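Long-range contacts in fructosyl amine: oxygen oxidoreductase (Aspergillus fumigatus, PDB 3DJE), which oxidatively deglycates fructosyl amino acids with the help of a bound FAD: residues A[45-50]-A[333-338]; A[235-240]-A[282-287]. All blocks are in the same frame, centred on the assembly; numbering follows the deposited sequence.

Contact 1: A[45-50]-A[333-338]. With FAD (flavin-adenine dinucleotide), chain C.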
loop_
_atom_site.group_PDB
_atom_site.type_symbol
_atom_site.label_atom_id
_atom_site.label_comp_id
_atom_site.label_asym_id
_atom_site.label_seq_id
_atom_site.Cartn_x
_atom_site.Cartn_y
_atom_site.Cartn_z
ATOM N N ILE A 45 -2.202 -3.078 11.629
ATOM C CA ILE A 45 -1.008 -2.416 11.077
ATOM C C ILE A 45 -0.731 -2.765 9.611
ATOM O O ILE A 45 0.292 -2.354 9.034
ATOM C CB ILE A 45 0.268 -2.636 11.943
ATOM C CG1 ILE A 45 0.650 -4.111 12.010
ATOM C CG2 ILE A 45 0.072 -2.044 13.346
ATOM C CD1 ILE A 45 2.094 -4.360 12.505
ATOM N N SER A 46 -1.616 -3.544 9.001
ATOM C CA SER A 46 -1.494 -3.740 7.569
ATOM C C SER A 46 -1.879 -2.474 6.816
ATOM O O SER A 46 -2.957 -1.913 7.034
ATOM C CB SER A 46 -2.345 -4.922 7.082
ATOM O OG SER A 46 -2.409 -4.918 5.660
ATOM N N ALA A 47 -1.008 -2.058 5.904
ATOM C CA ALA A 47 -1.331 -0.966 4.986
ATOM C C ALA A 47 -2.573 -1.282 4.137
ATOM O O ALA A 47 -3.210 -0.368 3.618
ATOM C CB ALA A 47 -0.145 -0.665 4.105
ATOM N N GLY A 48 -2.928 -2.564 4.017
ATOM C CA GLY A 48 -4.084 -2.957 3.197
ATOM C C GLY A 48 -5.400 -2.884 3.950
ATOM O O GLY A 48 -6.468 -3.040 3.356
ATOM N N ASN A 49 -5.323 -2.639 5.255
ATOM C CA ASN A 49 -6.519 -2.572 6.074
ATOM C C ASN A 49 -7.110 -1.169 6.034
ATOM O O ASN A 49 -6.865 -0.337 6.922
ATOM C CB ASN A 49 -6.260 -3.034 7.504
ATOM C CG ASN A 49 -7.543 -3.161 8.302
ATOM O OD1 ASN A 49 -8.615 -2.734 7.847
ATOM N ND2 ASN A 49 -7.451 -3.750 9.494
ATOM N N ASP A 50 -7.888 -0.917 4.984
ATOM C CA ASP A 50 -8.372 0.422 4.665
ATOM C C ASP A 50 -9.702 0.233 3.945
ATOM O O ASP A 50 -9.901 -0.772 3.244
ATOM C CB ASP A 50 -7.334 1.039 3.708
ATOM C CG ASP A 50 -7.412 2.552 3.574
ATOM O OD1 ASP A 50 -8.486 3.153 3.781
ATOM O OD2 ASP A 50 -6.361 3.143 3.197
ATOM N N ARG A 333 -5.543 7.545 11.325
ATOM C CA ARG A 333 -4.378 6.720 11.623
ATOM C C ARG A 333 -3.201 6.987 10.710
ATOM O O ARG A 333 -3.347 7.544 9.619
ATOM C CB ARG A 333 -4.712 5.223 11.582
ATOM C CG ARG A 333 -4.739 4.588 10.186
ATOM C CD ARG A 333 -4.765 3.103 10.404
ATOM N NE ARG A 333 -4.914 2.264 9.205
ATOM C CZ ARG A 333 -3.950 1.470 8.742
ATOM N NH1 ARG A 333 -4.185 0.683 7.703
ATOM N NH2 ARG A 333 -2.750 1.454 9.321
ATOM N N ILE A 334 -2.034 6.566 11.177
ATOM C CA ILE A 334 -0.868 6.455 10.299
ATOM C C ILE A 334 -0.820 5.042 9.677
ATOM O O ILE A 334 -1.340 4.063 10.247
ATOM C CB ILE A 334 0.438 6.830 11.018
ATOM C CG1 ILE A 334 0.779 5.816 12.118
ATOM C CG2 ILE A 334 0.311 8.278 11.607
ATOM C CD1 ILE A 334 2.143 6.071 12.797
ATOM N N CYS A 335 -0.203 4.964 8.506
ATOM C CA CYS A 335 -0.229 3.775 7.680
ATOM C C CYS A 335 1.165 3.621 7.072
ATOM O O CYS A 335 1.680 4.567 6.459
ATOM C CB CYS A 335 -1.275 4.026 6.587
ATOM S SG CYS A 335 -1.320 2.861 5.225
ATOM N N TRP A 336 1.779 2.446 7.260
ATOM C CA TRP A 336 3.190 2.244 6.923
ATOM C C TRP A 336 3.410 1.349 5.725
ATOM O O TRP A 336 2.711 0.345 5.559
ATOM C CB TRP A 336 3.917 1.570 8.080
ATOM C CG TRP A 336 4.144 2.444 9.280
ATOM C CD1 TRP A 336 3.299 2.624 10.326
ATOM C CD2 TRP A 336 5.310 3.225 9.552
ATOM N NE1 TRP A 336 3.863 3.484 11.248
ATOM C CE2 TRP A 336 5.095 3.870 10.792
ATOM C CE3 TRP A 336 6.518 3.452 8.858
ATOM C CZ2 TRP A 336 6.049 4.726 11.372
ATOM C CZ3 TRP A 336 7.466 4.311 9.434
ATOM C CH2 TRP A 336 7.214 4.942 10.680
ATOM N N CYS A 337 4.410 1.700 4.920
ATOM C CA CYS A 337 4.920 0.788 3.890
ATOM C C CYS A 337 6.439 0.917 3.899
ATOM O O CYS A 337 7.025 1.429 4.872
ATOM C CB CYS A 337 4.294 1.092 2.522
ATOM S SG CYS A 337 4.493 -0.226 1.256
ATOM N N ALA A 338 7.087 0.451 2.840
ATOM C CA ALA A 338 8.546 0.566 2.760
ATOM C C ALA A 338 9.013 0.754 1.343
ATOM O O ALA A 338 8.676 -0.043 0.461
ATOM C CB ALA A 338 9.231 -0.631 3.405
HETATM P PA FAD C . 1.149 -4.896 4.880
HETATM O O1A FAD C . -0.127 -5.119 4.190
HETATM O O2A FAD C . 1.291 -3.685 5.746
HETATM O O5B FAD C . 1.399 -6.228 5.695
HETATM C C5B FAD C . 2.486 -6.388 6.611
HETATM C C4B FAD C . 2.062 -7.468 7.614
HETATM O O4B FAD C . 3.270 -7.740 8.349
HETATM C C3B FAD C . 1.054 -6.843 8.607
HETATM O O3B FAD C . -0.197 -7.550 8.590
HETATM C C2B FAD C . 1.789 -7.004 9.947
HETATM O O2B FAD C . 0.885 -7.359 11.040
HETATM C C1B FAD C . 2.829 -8.113 9.619
HETATM N N9A FAD C . 3.852 -8.123 10.708
HETATM C C8A FAD C . 4.418 -7.074 11.342
HETATM N N7A FAD C . 5.246 -7.538 12.301
HETATM C C5A FAD C . 5.197 -8.877 12.269
HETATM C C6A FAD C . 5.810 -9.889 13.016
HETATM N N6A FAD C . 6.653 -9.572 14.027
HETATM N N1A FAD C . 5.535 -11.173 12.717
HETATM C C2A FAD C . 4.695 -11.495 11.726
HETATM N N3A FAD C . 4.088 -10.554 10.995
HETATM C C4A FAD C . 4.328 -9.246 11.254
HETATM N N1 FAD C . -1.544 1.099 -2.691
HETATM C C2 FAD C . -2.338 1.067 -3.836
HETATM O O2 FAD C . -2.174 0.215 -4.711
HETATM N N3 FAD C . -3.337 2.029 -3.990
HETATM C C4 FAD C . -3.551 3.024 -3.042
HETATM O O4 FAD C . -4.449 3.858 -3.211
HETATM C C4X FAD C . -2.731 3.055 -1.903
HETATM N N5 FAD C . -2.907 4.047 -0.941
HETATM C C5X FAD C . -2.210 3.964 0.262
HETATM C C6 FAD C . -2.552 4.837 1.290
HETATM C C7 FAD C . -1.910 4.752 2.520
HETATM C C7M FAD C . -2.311 5.758 3.609
HETATM C C8 FAD C . -0.940 3.775 2.739
HETATM C C8M FAD C . -0.285 3.635 4.133
HETATM C C9 FAD C . -0.613 2.887 1.704
HETATM C C9A FAD C . -1.256 2.968 0.463
HETATM N N10 FAD C . -0.940 2.099 -0.600
HETATM C C10 FAD C . -1.739 2.090 -1.743
HETATM C "C1'" FAD C . 0.211 1.190 -0.506
HETATM C "C2'" FAD C . -0.253 -0.193 -0.048
HETATM O "O2'" FAD C . -1.227 -0.057 1.011
HETATM C "C3'" FAD C . 0.953 -0.992 0.436
HETATM O "O3'" FAD C . 2.016 -0.875 -0.533
HETATM C "C4'" FAD C . 0.634 -2.482 0.597
HETATM O "O4'" FAD C . -0.602 -2.689 1.280
HETATM C "C5'" FAD C . 1.764 -3.146 1.393
HETATM O "O5'" FAD C . 1.511 -4.556 1.505
HETATM P P FAD C . 2.500 -5.484 2.360
HETATM O O1P FAD C . 3.899 -5.269 1.884
HETATM O O2P FAD C . 1.899 -6.832 2.341
HETATM O O3P FAD C . 2.397 -4.918 3.862
HETATM O O HOH W 1 0.041 0.475 8.762
HETATM O O HOH W 2 -7.496 2.218 7.981
#
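Arg333 reaches the turn at Ser46-Asn49 because its CG sits between the backbone N and the carbonyl carbon (chi1 81°) and the chain then runs extended from CG to NE. Cys335 instead sets SG anti to its own N (169°), which turns the sulfur toward Ala47 and the flavin. This is an FAD site of the MSOX/MTOX family: the type I beta turn from Ser46 to Asn49 is wedged between the FAD pyrophosphate and strand 331-339.

A single nitrogen, Arg333 NH1, bridges the two ends of the turn, 2.9 Å from Ser46 O and 3.0 Å from Asn49 O. Neither bond is straight, both oxygens lie tilted from the guanidinium plane, and NH1 stands above the carbonyl plane of Asn49. Ser46 O also accepts the turn's own bond from Asn49 N, which arrives from the opposite face of its carbonyl. Two waters sit in plane at the guanidinium edge: one joins NE to Asn49 O, the other joins NH2 to Ile45 O and Trp336 N. With its N-H groups engaged along several directions, the group is fixed in rotation.

The same turn grips the pyrophosphate. Ala47 N donates to FAD O2A almost straight, and Ser46 OG donates to FAD O1A while accepting from Gly48 N in an ST turn. Ala47 CB rests 3.4 Å from Trp336 O and 3.9 Å from Cys335 SG, the sulfur that is bonded covalently to the flavin methyl, SG to C8M 1.7 Å.

Contact 2: A[235-240]-A[282-287]. With FSA (1-S-(carboxymethyl)-1-thio-beta-D-fructopyranose), chain D.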
loop_
_atom_site.group_PDB
_atom_site.type_symbol
_atom_site.label_atom_id
_atom_site.label_comp_id
_atom_site.label_asym_id
_atom_site.label_seq_id
_atom_site.Cartn_x
_atom_site.Cartn_y
_atom_site.Cartn_z
ATOM N N ALA A 235 5.736 6.285 6.408
ATOM C CA ALA A 235 4.331 6.309 6.771
ATOM C C ALA A 235 3.570 7.473 6.158
ATOM O O ALA A 235 4.117 8.575 5.987
ATOM C CB ALA A 235 4.190 6.334 8.275
ATOM N N TRP A 236 2.290 7.216 5.886
ATOM C CA TRP A 236 1.349 8.218 5.409
ATOM C C TRP A 236 0.172 8.303 6.377
ATOM O O TRP A 236 0.069 7.512 7.331
ATOM C CB TRP A 236 0.940 7.959 3.938
ATOM C CG TRP A 236 2.097 8.324 3.049
ATOM C CD1 TRP A 236 2.332 9.547 2.475
ATOM C CD2 TRP A 236 3.225 7.497 2.713
ATOM N NE1 TRP A 236 3.529 9.531 1.794
ATOM C CE2 TRP A 236 4.094 8.286 1.917
ATOM C CE3 TRP A 236 3.573 6.158 2.981
ATOM C CZ2 TRP A 236 5.298 7.787 1.403
ATOM C CZ3 TRP A 236 4.776 5.658 2.458
ATOM C CH2 TRP A 236 5.622 6.481 1.670
ATOM N N THR A 237 -0.689 9.285 6.127
ATOM C CA THR A 237 -1.701 9.714 7.052
ATOM C C THR A 237 -3.072 9.655 6.379
ATOM O O THR A 237 -3.212 9.956 5.192
ATOM C CB THR A 237 -1.392 11.163 7.545
ATOM O OG1 THR A 237 -0.857 11.934 6.456
ATOM C CG2 THR A 237 -0.351 11.112 8.639
ATOM N N LEU A 238 -4.080 9.235 7.136
ATOM C CA LEU A 238 -5.446 9.159 6.625
ATOM C C LEU A 238 -6.453 9.508 7.719
ATOM O O LEU A 238 -6.204 9.272 8.917
ATOM C CB LEU A 238 -5.736 7.755 6.053
ATOM C CG LEU A 238 -5.884 6.579 7.036
ATOM C CD1 LEU A 238 -7.311 6.380 7.544
ATOM C CD2 LEU A 238 -5.355 5.272 6.403
ATOM N N VAL A 239 -7.583 10.066 7.293
ATOM C CA VAL A 239 -8.707 10.351 8.189
ATOM C C VAL A 239 -10.011 9.927 7.516
ATOM O O VAL A 239 -10.051 9.767 6.297
ATOM C CB VAL A 239 -8.803 11.872 8.577
ATOM C CG1 VAL A 239 -7.486 12.374 9.136
ATOM C CG2 VAL A 239 -9.272 12.727 7.386
ATOM N N HIS A 240 -11.057 9.744 8.319
ATOM C CA HIS A 240 -12.432 9.618 7.826
ATOM C C HIS A 240 -13.277 10.786 8.350
ATOM O O HIS A 240 -13.092 11.228 9.489
ATOM C CB HIS A 240 -13.076 8.339 8.354
ATOM C CG HIS A 240 -12.448 7.065 7.862
ATOM N ND1 HIS A 240 -13.026 5.832 8.078
ATOM C CD2 HIS A 240 -11.317 6.832 7.150
ATOM C CE1 HIS A 240 -12.263 4.890 7.545
ATOM N NE2 HIS A 240 -11.227 5.471 6.964
ATOM N N PRO A 282 5.634 13.579 0.962
ATOM C CA PRO A 282 6.656 12.556 0.738
ATOM C C PRO A 282 6.864 11.495 1.844
ATOM O O PRO A 282 7.712 10.622 1.669
ATOM C CB PRO A 282 7.939 13.375 0.512
ATOM C CG PRO A 282 7.450 14.782 0.235
ATOM C CD PRO A 282 6.244 14.923 1.080
ATOM N N GLY A 283 6.092 11.566 2.924
ATOM C CA GLY A 283 6.102 10.523 3.951
ATOM C C GLY A 283 6.808 10.901 5.237
ATOM O O GLY A 283 7.608 11.851 5.260
ATOM N N TYR A 284 6.477 10.175 6.308
ATOM C CA TYR A 284 7.184 10.257 7.600
ATOM C C TYR A 284 8.042 9.015 7.801
ATOM O O TYR A 284 7.562 7.886 7.647
ATOM C CB TYR A 284 6.198 10.302 8.761
ATOM C CG TYR A 284 5.393 11.557 8.889
ATOM C CD1 TYR A 284 5.860 12.620 9.658
ATOM C CD2 TYR A 284 4.142 11.676 8.278
ATOM C CE1 TYR A 284 5.120 13.780 9.784
ATOM C CE2 TYR A 284 3.380 12.831 8.406
ATOM C CZ TYR A 284 3.883 13.889 9.157
ATOM O OH TYR A 284 3.142 15.035 9.295
ATOM N N THR A 285 9.304 9.218 8.161
ATOM C CA THR A 285 10.122 8.129 8.677
ATOM C C THR A 285 10.089 8.164 10.211
ATOM O O THR A 285 9.547 9.092 10.807
ATOM C CB THR A 285 11.580 8.243 8.208
ATOM O OG1 THR A 285 12.087 9.533 8.598
ATOM C CG2 THR A 285 11.682 8.073 6.688
ATOM N N ASN A 286 10.657 7.143 10.844
ATOM C CA ASN A 286 10.842 7.169 12.292
ATOM C C ASN A 286 12.250 6.686 12.602
ATOM O O ASN A 286 12.445 5.566 13.077
ATOM C CB ASN A 286 9.787 6.323 13.002
ATOM C CG ASN A 286 9.806 6.507 14.521
ATOM O OD1 ASN A 286 9.891 7.632 15.021
ATOM N ND2 ASN A 286 9.706 5.403 15.255
HETATM N N MSE A 287 13.216 7.554 12.295
HETATM C CA MSE A 287 14.643 7.259 12.380
HETATM C C MSE A 287 15.122 7.195 13.823
HETATM O O MSE A 287 15.069 8.184 14.554
HETATM C CB MSE A 287 15.458 8.311 11.612
HETATM C CG MSE A 287 15.193 8.359 10.113
HETATM SE SE MSE A 287 15.628 6.673 9.224
HETATM C CE MSE A 287 15.268 7.152 7.377
HETATM O OAB FSA D . -0.903 3.627 -6.185
HETATM C CAL FSA D . -1.793 4.502 -6.246
HETATM O OAA FSA D . -2.473 4.693 -7.287
HETATM C CAH FSA D . -2.079 5.402 -5.060
HETATM S SAK FSA D . -0.944 5.152 -3.733
HETATM C C1 FSA D . -1.610 6.425 -2.697
HETATM C C2 FSA D . -0.578 6.884 -1.657
HETATM O O2 FSA D . -1.248 7.543 -0.569
HETATM C C3 FSA D . 0.441 7.848 -2.275
HETATM O O3 FSA D . -0.209 9.064 -2.673
HETATM C C4 FSA D . 1.616 8.125 -1.333
HETATM O O4 FSA D . 2.626 8.872 -2.031
HETATM C C5 FSA D . 2.247 6.829 -0.812
HETATM O O5 FSA D . 2.946 6.142 -1.853
HETATM C C6 FSA D . 1.162 5.942 -0.218
HETATM O O6 FSA D . 0.136 5.714 -1.199
#
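Ala235 and Tyr284 form an antiparallel, hydrogen-bonded pair, a single bridge between the two segments, with Ala235 N to Tyr284 O at 2.7 Å and Tyr284 N to Ala235 O at 2.9 Å, both donors in the carbonyl plane. Ala235 O also receives a CA-H contact from Gly283. Lacking a side chain, Gly283 can lie flat against the Trp236 indole at its backbone angles, its CA 3.3 Å from the ring plane and displaced toward the rim.

Trp236 gets there with CG anti to the carbonyl carbon (chi1 -73°), which swings the ring back toward the glycine while its NE1 bonds to His281 O. Over the centre of the opposite face lies FSA C5, 3.6 Å from Trp236 CE2. Elsewhere, Thr237 CG2 meets Tyr284 CE2 at 4.1 Å, the two side chains crossing at about a right angle, and Ala235 O lies in plane at the tyrosine edge. Tyr284 OH is hydrogen-bonded to Glu308 and Arg312.

The indole is thus sandwiched between backbone and sugar, so the pyranose ring meets it through carbon, a CH-pi type of contact, while hydrogen bonds to FSA as a whole come from Glu280, Lys368, Gly364 O and Arg411.

In the fold
Both contacts are buried, and they meet in one sheet: strands 331-339 and 232-242 are antiparallel neighbours, with Cys335 O 2.8 Å from Trp236 N, a probable hydrogen bond, and the Trp336 ring packed on Ala235 CB. Strand 232-242 pairs on its other side with strand 274-289, so the order runs from the FAD loop through three strands. Contact 1 joins a loop following a strand of the nucleotide-binding sheet to this second sheet, and works through a charged side chain, waters and cofactor. Contact 2, nested inside it along the chain, is strand pairing plus aromatic packing, and places the Trp236 indole against the pyranose of FSA.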